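Long-range contacts in beta-glucanase (Podospora anserina, PDB 4LE4), which probably hydrolyses beta-glucans as a family 131 glycoside hydrolase, and binds cellotriose: residues H115-E121 with D204-L210; H123-S129 with L142-G148. All blocks are in the same frame, centred on the assembly; numbering follows the deposited sequence.

Contact 1: residues H115-E121 with D204-L210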
loop_
_atom_site.group_PDB
_atom_site.type_symbol
_atom_site.label_atom_id
_atom_site.label_comp_id
_atom_site.label_asym_id
_atom_site.label_seq_id
_atom_site.Cartn_x
_atom_site.Cartn_y
_atom_site.Cartn_z
ATOM N N HIS A 115 -10.217 3.906 6.225
ATOM C CA HIS A 115 -9.495 3.525 5.014
ATOM C C HIS A 115 -8.694 2.305 5.396
ATOM O O HIS A 115 -8.185 2.236 6.513
ATOM C CB HIS A 115 -8.500 4.605 4.571
ATOM C CG HIS A 115 -9.153 5.881 4.131
ATOM N ND1 HIS A 115 -9.807 6.724 5.008
ATOM C CD2 HIS A 115 -9.231 6.466 2.916
ATOM C CE1 HIS A 115 -10.258 7.779 4.346
ATOM N NE2 HIS A 115 -9.921 7.646 3.075
ATOM N N GLN A 116 -8.630 1.356 4.475
ATOM C CA GLN A 116 -7.849 0.119 4.634
ATOM C C GLN A 116 -6.832 0.249 3.491
ATOM O O GLN A 116 -7.209 0.409 2.345
ATOM C CB GLN A 116 -8.769 -1.088 4.492
ATOM C CG GLN A 116 -9.668 -1.198 5.763
ATOM C CD GLN A 116 -10.892 -2.066 5.579
ATOM O OE1 GLN A 116 -10.993 -2.817 4.617
ATOM N NE2 GLN A 116 -11.835 -1.971 6.518
ATOM N N ILE A 117 -5.557 0.144 3.840
ATOM C CA ILE A 117 -4.456 0.402 2.916
ATOM C C ILE A 117 -3.426 -0.714 2.844
ATOM O O ILE A 117 -3.005 -1.217 3.882
ATOM C CB ILE A 117 -3.747 1.688 3.407
ATOM C CG1 ILE A 117 -4.795 2.827 3.528
ATOM C CG2 ILE A 117 -2.620 2.076 2.462
ATOM C CD1 ILE A 117 -4.376 4.009 4.405
ATOM N N ALA A 118 -2.978 -1.071 1.639
ATOM C CA ALA A 118 -1.930 -2.119 1.515
ATOM C C ALA A 118 -2.329 -3.383 2.310
ATOM O O ALA A 118 -1.535 -3.977 3.062
ATOM C CB ALA A 118 -0.627 -1.579 2.032
ATOM N N PHE A 119 -3.555 -3.810 2.095
ATOM C CA PHE A 119 -4.110 -4.945 2.829
ATOM C C PHE A 119 -4.151 -6.243 2.080
ATOM O O PHE A 119 -4.232 -6.256 0.843
ATOM C CB PHE A 119 -5.556 -4.603 3.271
ATOM C CG PHE A 119 -6.523 -4.321 2.105
ATOM C CD1 PHE A 119 -6.702 -3.014 1.618
ATOM C CD2 PHE A 119 -7.261 -5.351 1.533
ATOM C CE1 PHE A 119 -7.618 -2.756 0.574
ATOM C CE2 PHE A 119 -8.180 -5.115 0.492
ATOM C CZ PHE A 119 -8.358 -3.814 0.009
ATOM N N PHE A 120 -4.096 -7.360 2.827
ATOM C CA PHE A 120 -4.259 -8.665 2.196
ATOM C C PHE A 120 -5.764 -8.917 2.126
ATOM O O PHE A 120 -6.530 -8.314 2.873
ATOM C CB PHE A 120 -3.548 -9.769 3.015
ATOM C CG PHE A 120 -2.052 -9.688 2.925
ATOM C CD1 PHE A 120 -1.373 -10.374 1.917
ATOM C CD2 PHE A 120 -1.331 -8.861 3.778
ATOM C CE1 PHE A 120 -0.004 -10.236 1.749
ATOM C CE2 PHE A 120 0.052 -8.712 3.619
ATOM C CZ PHE A 120 0.717 -9.415 2.579
ATOM N N GLU A 121 -6.194 -9.796 1.227
ATOM C CA GLU A 121 -7.620 -10.087 1.064
ATOM C C GLU A 121 -8.347 -10.563 2.338
ATOM O O GLU A 121 -9.539 -10.345 2.490
ATOM C CB GLU A 121 -7.807 -11.099 -0.062
ATOM C CG GLU A 121 -8.932 -10.736 -1.009
ATOM C CD GLU A 121 -8.737 -11.273 -2.420
ATOM O OE1 GLU A 121 -7.940 -10.692 -3.212
ATOM O OE2 GLU A 121 -9.396 -12.291 -2.738
ATOM N N ASP A 204 -3.164 -11.801 -3.676
ATOM C CA ASP A 204 -4.173 -11.143 -2.875
ATOM C C ASP A 204 -3.671 -10.020 -1.980
ATOM O O ASP A 204 -4.270 -9.741 -0.943
ATOM C CB ASP A 204 -4.887 -12.174 -2.029
ATOM C CG ASP A 204 -3.946 -12.891 -1.100
ATOM O OD1 ASP A 204 -2.732 -12.629 -1.158
ATOM O OD2 ASP A 204 -4.418 -13.731 -0.304
ATOM N N TRP A 205 -2.566 -9.396 -2.364
ATOM C CA TRP A 205 -2.089 -8.256 -1.599
ATOM C C TRP A 205 -2.577 -7.067 -2.420
ATOM O O TRP A 205 -2.215 -6.912 -3.595
ATOM C CB TRP A 205 -0.574 -8.220 -1.499
ATOM C CG TRP A 205 -0.112 -7.083 -0.643
ATOM C CD1 TRP A 205 -0.690 -6.627 0.517
ATOM C CD2 TRP A 205 1.038 -6.265 -0.861
ATOM N NE1 TRP A 205 0.037 -5.576 1.038
ATOM C CE2 TRP A 205 1.099 -5.331 0.207
ATOM C CE3 TRP A 205 2.031 -6.227 -1.853
ATOM C CZ2 TRP A 205 2.099 -4.377 0.306
ATOM C CZ3 TRP A 205 3.037 -5.271 -1.741
ATOM C CH2 TRP A 205 3.060 -4.365 -0.674
ATOM N N HIS A 206 -3.360 -6.213 -1.782
ATOM C CA HIS A 206 -3.967 -5.075 -2.456
ATOM C C HIS A 206 -3.195 -3.798 -2.208
ATOM O O HIS A 206 -3.293 -3.196 -1.152
ATOM C CB HIS A 206 -5.419 -4.915 -1.990
ATOM C CG HIS A 206 -6.298 -6.064 -2.364
ATOM N ND1 HIS A 206 -7.425 -5.914 -3.138
ATOM C CD2 HIS A 206 -6.208 -7.387 -2.079
ATOM C CE1 HIS A 206 -7.993 -7.097 -3.323
ATOM N NE2 HIS A 206 -7.271 -8.007 -2.690
ATOM N N VAL A 207 -2.399 -3.420 -3.195
ATOM C CA VAL A 207 -1.583 -2.211 -3.147
ATOM C C VAL A 207 -2.508 -1.119 -3.598
ATOM O O VAL A 207 -2.798 -0.953 -4.794
ATOM C CB VAL A 207 -0.390 -2.306 -4.105
ATOM C CG1 VAL A 207 0.425 -0.977 -4.104
ATOM C CG2 VAL A 207 0.469 -3.480 -3.686
ATOM N N GLY A 208 -2.966 -0.352 -2.625
ATOM C CA GLY A 208 -3.916 0.682 -2.941
ATOM C C GLY A 208 -4.746 0.967 -1.720
ATOM O O GLY A 208 -4.325 0.662 -0.603
ATOM N N VAL A 209 -5.943 1.504 -1.938
ATOM C CA VAL A 209 -6.809 1.957 -0.862
ATOM C C VAL A 209 -8.272 1.612 -1.026
ATOM O O VAL A 209 -8.837 1.683 -2.108
ATOM C CB VAL A 209 -6.752 3.522 -0.740
ATOM C CG1 VAL A 209 -7.510 3.982 0.562
ATOM C CG2 VAL A 209 -5.317 4.026 -0.746
ATOM N N LEU A 210 -8.883 1.267 0.100
ATOM C CA LEU A 210 -10.300 0.959 0.171
ATOM C C LEU A 210 -10.831 1.937 1.227
ATOM O O LEU A 210 -10.219 2.102 2.272
ATOM C CB LEU A 210 -10.500 -0.503 0.614
ATOM C CG LEU A 210 -11.905 -1.107 0.735
ATOM C CD1 LEU A 210 -11.839 -2.615 0.767
ATOM C CD2 LEU A 210 -12.530 -0.602 2.016
#
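In a beta-jelly-roll-like sandwich, the concanavalin-type fold of family GH131, strand 115-120 pairs antiparallel with 205-207 and, across the corner at G208, with 209-211, through both backbone and side chains. Q116 and L210 form a hydrogen-bonded pair, with Q116 N reaching L210 O at 2.8 Å. I117 and V209 follow as a non-hydrogen-bonded pair on the face that looks toward W226 and F224 of strand 222-233. The first strand turns its own corner at A118, whose N still bonds to G208 O.

Beyond the corner aromatic residues take over. The F120 ring lies over the five-membered ring of W205 as an offset stack, centroids 4.4 Å apart and planes at 25°, with W205 CD1 above the centre of the phenyl face. W205 has CG anti to its backbone N (chi1 -177°), which carries the indole alongside the neighbouring strand and lets NE1 donate to A118 O at 3.0 Å. That donor stands well above the carbonyl plane; Y167 OH also bonds to A118 O, so this corner carbonyl has two partners. Y97 meets both W205 and F120 edge-to-face.

On the other face F119 and H206 lie nearly parallel at 13° but slid apart. The phenyl ring instead covers H206 CB, a CH-pi contact of 3.8 Å from CB to the F119 centroid, while F119 CE1 touches L210 CB at 3.7 Å. Both imidazole nitrogens of H206 are engaged, ND1 with E81 and NE2 with E121, which should fix the ring's rotation. H206 NE2 donates at 2.8 Å to the anti side of E121 OE1, and that oxygen lies close to the imidazole plane.

Contact 2: residues H123-S129 with L142-G148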
loop_
_atom_site.group_PDB
_atom_site.type_symbol
_atom_site.label_atom_id
_atom_site.label_comp_id
_atom_site.label_asym_id
_atom_site.label_seq_id
_atom_site.Cartn_x
_atom_site.Cartn_y
_atom_site.Cartn_z
ATOM N N HIS A 123 -7.379 -9.537 5.227
ATOM C CA HIS A 123 -7.082 -8.452 6.154
ATOM C C HIS A 123 -6.287 -8.879 7.398
ATOM O O HIS A 123 -6.402 -8.260 8.451
ATOM C CB HIS A 123 -8.379 -7.695 6.550
ATOM C CG HIS A 123 -9.047 -7.009 5.389
ATOM N ND1 HIS A 123 -9.857 -7.668 4.486
ATOM C CD2 HIS A 123 -9.011 -5.717 4.983
ATOM C CE1 HIS A 123 -10.296 -6.810 3.575
ATOM N NE2 HIS A 123 -9.793 -5.623 3.857
ATOM N N PHE A 124 -5.418 -9.884 7.258
ATOM C CA PHE A 124 -4.658 -10.335 8.424
ATOM C C PHE A 124 -3.707 -9.249 8.848
ATOM O O PHE A 124 -3.358 -9.145 10.028
ATOM C CB PHE A 124 -3.964 -11.687 8.194
ATOM C CG PHE A 124 -2.811 -11.669 7.224
ATOM C CD1 PHE A 124 -1.562 -11.234 7.621
ATOM C CD2 PHE A 124 -2.963 -12.187 5.950
ATOM C CE1 PHE A 124 -0.461 -11.316 6.757
ATOM C CE2 PHE A 124 -1.875 -12.282 5.073
ATOM C CZ PHE A 124 -0.621 -11.845 5.479
ATOM N N THR A 125 -3.271 -8.444 7.882
ATOM C CA THR A 125 -2.480 -7.254 8.229
ATOM C C THR A 125 -2.775 -6.165 7.166
ATOM O O THR A 125 -3.212 -6.476 6.064
ATOM C CB THR A 125 -0.968 -7.516 8.360
ATOM O OG1 THR A 125 -0.376 -6.401 9.040
ATOM C CG2 THR A 125 -0.302 -7.704 6.981
ATOM N N GLU A 126 -2.588 -4.907 7.538
ATOM C CA GLU A 126 -2.895 -3.774 6.649
ATOM C C GLU A 126 -2.622 -2.500 7.441
ATOM O O GLU A 126 -2.308 -2.562 8.647
ATOM C CB GLU A 126 -4.396 -3.803 6.334
ATOM C CG GLU A 126 -5.295 -3.584 7.609
ATOM C CD GLU A 126 -6.748 -4.034 7.435
ATOM O OE1 GLU A 126 -7.293 -3.805 6.348
ATOM O OE2 GLU A 126 -7.369 -4.594 8.395
ATOM N N LEU A 127 -2.704 -1.342 6.769
ATOM C CA LEU A 127 -2.650 -0.083 7.503
ATOM C C LEU A 127 -4.107 0.400 7.464
ATOM O O LEU A 127 -4.895 -0.038 6.616
ATOM C CB LEU A 127 -1.773 0.982 6.822
ATOM C CG LEU A 127 -0.301 0.631 6.623
ATOM C CD1 LEU A 127 0.421 1.880 6.062
ATOM C CD2 LEU A 127 0.335 0.157 7.914
ATOM N N LYS A 128 -4.460 1.275 8.401
ATOM C CA LYS A 128 -5.785 1.863 8.421
ATOM C C LYS A 128 -5.637 3.313 8.780
ATOM O O LYS A 128 -4.644 3.735 9.372
ATOM C CB LYS A 128 -6.686 1.196 9.468
ATOM C CG LYS A 128 -7.124 -0.202 9.082
ATOM C CD LYS A 128 -8.242 -0.682 10.006
ATOM C CE LYS A 128 -8.773 -2.029 9.530
ATOM N NZ LYS A 128 -10.029 -2.400 10.231
ATOM N N SER A 129 -6.636 4.101 8.410
ATOM C CA SER A 129 -6.613 5.494 8.765
ATOM C C SER A 129 -8.080 5.943 8.871
ATOM O O SER A 129 -8.990 5.250 8.396
ATOM C CB SER A 129 -5.865 6.320 7.704
ATOM O OG SER A 129 -6.655 6.523 6.529
ATOM N N LEU A 142 -4.865 9.398 12.918
ATOM C CA LEU A 142 -3.739 8.469 12.990
ATOM C C LEU A 142 -3.620 7.529 11.794
ATOM O O LEU A 142 -4.628 7.175 11.190
ATOM C CB LEU A 142 -3.892 7.580 14.219
ATOM C CG LEU A 142 -3.947 8.220 15.602
ATOM C CD1 LEU A 142 -4.184 7.112 16.679
ATOM C CD2 LEU A 142 -2.665 8.989 15.851
ATOM N N LEU A 143 -2.384 7.122 11.482
ATOM C CA LEU A 143 -2.124 6.095 10.467
ATOM C C LEU A 143 -1.796 4.909 11.402
ATOM O O LEU A 143 -0.966 5.041 12.304
ATOM C CB LEU A 143 -0.889 6.438 9.635
ATOM C CG LEU A 143 -0.515 5.458 8.522
ATOM C CD1 LEU A 143 -1.684 5.244 7.543
ATOM C CD2 LEU A 143 0.718 6.019 7.789
ATOM N N ARG A 144 -2.422 3.764 11.182
ATOM C CA ARG A 144 -2.236 2.606 12.066
ATOM C C ARG A 144 -1.804 1.370 11.316
ATOM O O ARG A 144 -2.174 1.170 10.161
ATOM C CB ARG A 144 -3.568 2.224 12.701
ATOM C CG ARG A 144 -4.309 3.333 13.430
ATOM C CD ARG A 144 -5.800 3.017 13.377
ATOM N NE ARG A 144 -6.644 3.958 14.118
ATOM C CZ ARG A 144 -7.030 3.782 15.381
ATOM N NH1 ARG A 144 -7.817 4.683 15.968
ATOM N NH2 ARG A 144 -6.626 2.718 16.071
ATOM N N TRP A 145 -1.059 0.520 12.003
ATOM C CA TRP A 145 -0.695 -0.774 11.448
ATOM C C TRP A 145 -1.549 -1.747 12.264
ATOM O O TRP A 145 -1.483 -1.739 13.488
ATOM C CB TRP A 145 0.780 -1.083 11.676
ATOM C CG TRP A 145 1.117 -2.482 11.253
ATOM C CD1 TRP A 145 0.987 -3.029 9.998
ATOM C CD2 TRP A 145 1.637 -3.526 12.096
ATOM N NE1 TRP A 145 1.399 -4.345 10.020
ATOM C CE2 TRP A 145 1.802 -4.671 11.288
ATOM C CE3 TRP A 145 1.972 -3.596 13.454
ATOM C CZ2 TRP A 145 2.296 -5.891 11.796
ATOM C CZ3 TRP A 145 2.461 -4.813 13.973
ATOM C CH2 TRP A 145 2.617 -5.936 13.136
ATOM N N CYS A 146 -2.332 -2.577 11.592
ATOM C CA CYS A 146 -3.214 -3.534 12.246
ATOM C C CYS A 146 -2.832 -4.972 11.887
ATOM O O CYS A 146 -2.262 -5.239 10.804
ATOM C CB CYS A 146 -4.653 -3.315 11.788
ATOM S SG CYS A 146 -5.227 -1.658 12.174
ATOM N N VAL A 147 -3.156 -5.874 12.815
ATOM C CA VAL A 147 -2.942 -7.311 12.639
ATOM C C VAL A 147 -4.249 -7.937 13.109
ATOM O O VAL A 147 -4.665 -7.728 14.253
ATOM C CB VAL A 147 -1.767 -7.857 13.502
ATOM C CG1 VAL A 147 -1.654 -9.367 13.304
ATOM C CG2 VAL A 147 -0.473 -7.161 13.111
ATOM N N GLY A 148 -4.915 -8.653 12.215
ATOM C CA GLY A 148 -6.193 -9.250 12.573
ATOM C C GLY A 148 -7.210 -8.194 12.968
ATOM O O GLY A 148 -8.111 -8.444 13.771
#
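T125 and W145 meet on one face of a beta-hairpin in the sandwich, whose strands 125-129 and 142-147 are joined by the long connection 130-141; the short segments run at 156° to each other. From T125, CB lies 3.6 Å from C146 O, and the hydroxyl branch goes further. With OG1 anti to the backbone N (chi1 -165°), the hydroxyl turns to the partner strand and donates to C146 O at 2.8 Å. The same OG1 receives a weak, strongly bent bond from W145 NE1, so it links the indole to the strand backbone. C146 O also accepts from E126 N, and two donors thus grip one carbonyl.

The indole is held on further sides. V147 CG2, from its own strand, lies over one face, L127 CD2 comes to the ring edge with 3.9 Å to W145 CD1, and the F178 ring stacks on it from outside the pair. L127 continues the apolar row by setting CD1 against L143 CD1 at 4.2 Å, and Y167 of strand 163-170 also packs against T125 and L127.

The opposite face carries E126, K128, R144 and C146. The K128 chain runs out extended, and its methylenes pass the thiol: CG and CD of K128 both lie within van der Waals range of C146 SG, CD at 3.8 Å. Farther out, K128 NZ forms a salt bridge with E114, with E126 OE2 only a long second partner, while the R144 guanidinium bonds to T151 through NH2.

Hydrogen-bonded pairs E126/C146 and K128/R144 alternate with the non-hydrogen-bonded T125/V147 and L127/W145. C146 N bonds to E126 O, K128 and R144 bond both ways, and at the far end G148 N reaches F124 O at 2.7 Å.

Overall arrangement
From the N terminus, the chain first enters contact 1 through strand 115-120, then turns at once into strand 125-129, the first half of contact 2. Contact 2 closes a short loop of 12 residues when strand 142-147 returns beside it. The chain next passes through strands 150-156, 163-170, 175-182 and 188-195 before 204-210 comes back to strand 115-120 and closes contact 1. Contact 2 therefore lies wholly within the longer excursion, and the two do not cross. Backbone bonds H115 N to S129 O and I117 N to L127 O make 115-120 and 125-129 neighbours, and the sheet runs in order from 205-207 and 209-211 through these two to 142-147.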